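Long-range contact in putative aldehyde dehydrogenase (PDB 4YWE), which probably oxidises aldehydes to carboxylic acids with NAD or NADP as electron acceptor: residues T143-H148 and G475-K480. Sequence-based numbering, arbitrary orientation.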
loop_
_atom_site.group_PDB
_atom_site.type_symbol
_atom_site.label_atom_id
_atom_site.label_comp_id
_atom_site.label_asym_id
_atom_site.label_seq_id
_atom_site.Cartn_x
_atom_site.Cartn_y
_atom_site.Cartn_z
ATOM N N THR A 143 3.581 9.246 8.536
ATOM C CA THR A 143 4.124 8.132 9.301
ATOM C C THR A 143 5.451 7.687 8.705
ATOM O O THR A 143 5.629 7.696 7.487
ATOM C CB THR A 143 3.157 6.935 9.341
ATOM O OG1 THR A 143 3.067 6.346 8.038
ATOM C CG2 THR A 143 1.770 7.373 9.800
ATOM N N VAL A 144 6.381 7.305 9.572
ATOM C CA VAL A 144 7.687 6.838 9.133
ATOM C C VAL A 144 7.987 5.494 9.778
ATOM O O VAL A 144 7.723 5.290 10.962
ATOM C CB VAL A 144 8.788 7.866 9.457
ATOM C CG1 VAL A 144 8.691 9.060 8.518
ATOM C CG2 VAL A 144 8.690 8.311 10.907
ATOM N N ARG A 145 8.531 4.573 8.991
ATOM C CA ARG A 145 8.864 3.249 9.496
ATOM C C ARG A 145 10.347 3.185 9.832
ATOM O O ARG A 145 11.194 3.025 8.954
ATOM C CB ARG A 145 8.475 2.176 8.480
ATOM C CG ARG A 145 6.984 2.187 8.172
ATOM C CD ARG A 145 6.560 1.069 7.236
ATOM N NE ARG A 145 5.142 1.182 6.902
ATOM C CZ ARG A 145 4.156 0.733 7.672
ATOM N NH1 ARG A 145 4.429 0.131 8.822
ATOM N NH2 ARG A 145 2.894 0.883 7.291
ATOM N N GLU A 146 10.647 3.322 11.119
ATOM C CA GLU A 146 12.023 3.398 11.589
ATOM C C GLU A 146 12.499 2.056 12.116
ATOM O O GLU A 146 11.708 1.288 12.662
ATOM C CB GLU A 146 12.147 4.455 12.685
ATOM C CG GLU A 146 11.700 5.839 12.266
ATOM C CD GLU A 146 11.556 6.764 13.450
ATOM O OE1 GLU A 146 11.241 6.262 14.549
ATOM O OE2 GLU A 146 11.763 7.984 13.287
ATOM N N PRO A 147 13.803 1.774 11.970
ATOM C CA PRO A 147 14.366 0.541 12.525
ATOM C C PRO A 147 14.189 0.479 14.037
ATOM O O PRO A 147 14.080 1.525 14.677
ATOM C CB PRO A 147 15.849 0.630 12.149
ATOM C CG PRO A 147 16.102 2.089 11.944
ATOM C CD PRO A 147 14.837 2.622 11.350
ATOM N N HIS A 148 14.143 -0.728 14.593
ATOM C CA HIS A 148 14.061 -0.892 16.039
ATOM C C HIS A 148 15.313 -0.327 16.699
ATOM O O HIS A 148 15.251 0.267 17.775
ATOM C CB HIS A 148 13.893 -2.366 16.411
ATOM C CG HIS A 148 12.620 -2.977 15.919
ATOM N ND1 HIS A 148 11.381 -2.614 16.408
ATOM C CD2 HIS A 148 12.389 -3.935 14.990
ATOM C CE1 HIS A 148 10.447 -3.318 15.798
ATOM N NE2 HIS A 148 11.031 -4.128 14.932
ATOM N N GLY A 475 8.151 -6.104 10.354
ATOM C CA GLY A 475 8.500 -6.691 11.633
ATOM C C GLY A 475 9.820 -6.170 12.169
ATOM O O GLY A 475 10.092 -6.259 13.367
ATOM N N PHE A 476 10.644 -5.625 11.279
ATOM C CA PHE A 476 11.952 -5.106 11.666
ATOM C C PHE A 476 11.962 -3.582 11.753
ATOM O O PHE A 476 13.022 -2.967 11.888
ATOM C CB PHE A 476 13.030 -5.583 10.690
ATOM C CG PHE A 476 13.439 -7.014 10.895
ATOM C CD1 PHE A 476 14.178 -7.381 12.007
ATOM C CD2 PHE A 476 13.088 -7.991 9.977
ATOM C CE1 PHE A 476 14.558 -8.695 12.202
ATOM C CE2 PHE A 476 13.465 -9.307 10.168
ATOM C CZ PHE A 476 14.201 -9.659 11.280
ATOM N N THR A 477 10.781 -2.978 11.669
ATOM C CA THR A 477 10.643 -1.545 11.895
ATOM C C THR A 477 9.512 -1.269 12.880
ATOM O O THR A 477 8.742 -2.167 13.220
ATOM C CB THR A 477 10.375 -0.762 10.584
ATOM O OG1 THR A 477 9.169 -1.235 9.970
ATOM C CG2 THR A 477 11.542 -0.912 9.613
ATOM N N ALA A 478 9.431 -0.026 13.344
ATOM C CA ALA A 478 8.347 0.410 14.218
ATOM C C ALA A 478 7.775 1.722 13.702
ATOM O O ALA A 478 8.520 2.638 13.356
ATOM C CB ALA A 478 8.833 0.564 15.644
ATOM N N LEU A 479 6.450 1.812 13.653
ATOM C CA LEU A 479 5.795 2.974 13.065
ATOM C C LEU A 479 5.804 4.172 14.010
ATOM O O LEU A 479 5.417 4.067 15.176
ATOM C CB LEU A 479 4.356 2.637 12.670
ATOM C CG LEU A 479 3.667 3.655 11.760
ATOM C CD1 LEU A 479 4.289 3.631 10.373
ATOM C CD2 LEU A 479 2.169 3.405 11.685
ATOM N N LYS A 480 6.259 5.308 13.495
ATOM C CA LYS A 480 6.172 6.571 14.213
ATOM C C LYS A 480 5.219 7.504 13.478
ATOM O O LYS A 480 5.364 7.725 12.276
ATOM C CB LYS A 480 7.550 7.223 14.354
ATOM C CG LYS A 480 7.495 8.648 14.899
ATOM C CD LYS A 480 8.848 9.341 14.826
ATOM C CE LYS A 480 9.824 8.775 15.844
ATOM N NZ LYS A 480 11.158 9.433 15.752
HETATM O O HOH W 1 6.510 -0.613 10.323
HETATM O O HOH W 2 9.557 4.299 15.154
#
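E146 and K480 meet because their torsions steer them over one face of the antiparallel ladder: the glutamate sets CG beside its own backbone N (chi1 -57°) and runs on extended, while the lysine, extended as far as CD, turns about its CG-CD bond (chi3 -72°) and brings its amine to the carboxylate. K480 NZ lies 2.9 Å from E146 OE2, on the syn lone pair of that oxygen, in a salt bridge. The same amine donates to the carbonyls of A433 and L436 of a second subunit, and the lysine's CB packs beside V144 CG2. The other carboxylate oxygen, OE1, accepts a hydrogen bond from a water that also donates to A478 O.

Beneath these side chains, the backbones of V144 and K480 exchange two hydrogen bonds, and E146 and A478 exchange two more; of the latter, A478 N to E146 O is the shorter at 2.7 Å.

On the other face, R145 extends past L479, whose CD1 lies 3.8 Å above one face of the guanidinium and also touches T143 CB. A water bridges R145 NH1 and T477 OG1, which also bonds to L473 O; R145 NH2 forms a salt bridge with E131, and NE donates to H129 O. Where the strands part, H148 directs NE2 to G475 O at 2.8 Å, with the acceptor close to the imidazole plane; the ring, stacked on H229, passes over the T477 backbone.

The pairing joins strand 139-155 to the C-terminal strand 477-485, part of the arm through which aldehyde dehydrogenase subunits associate. With its amine held by the carboxylate of E146 and by two carbonyls of a neighbouring subunit, K480 is probably kept protonated, tying the strand pairing to the assembly of the tetramer.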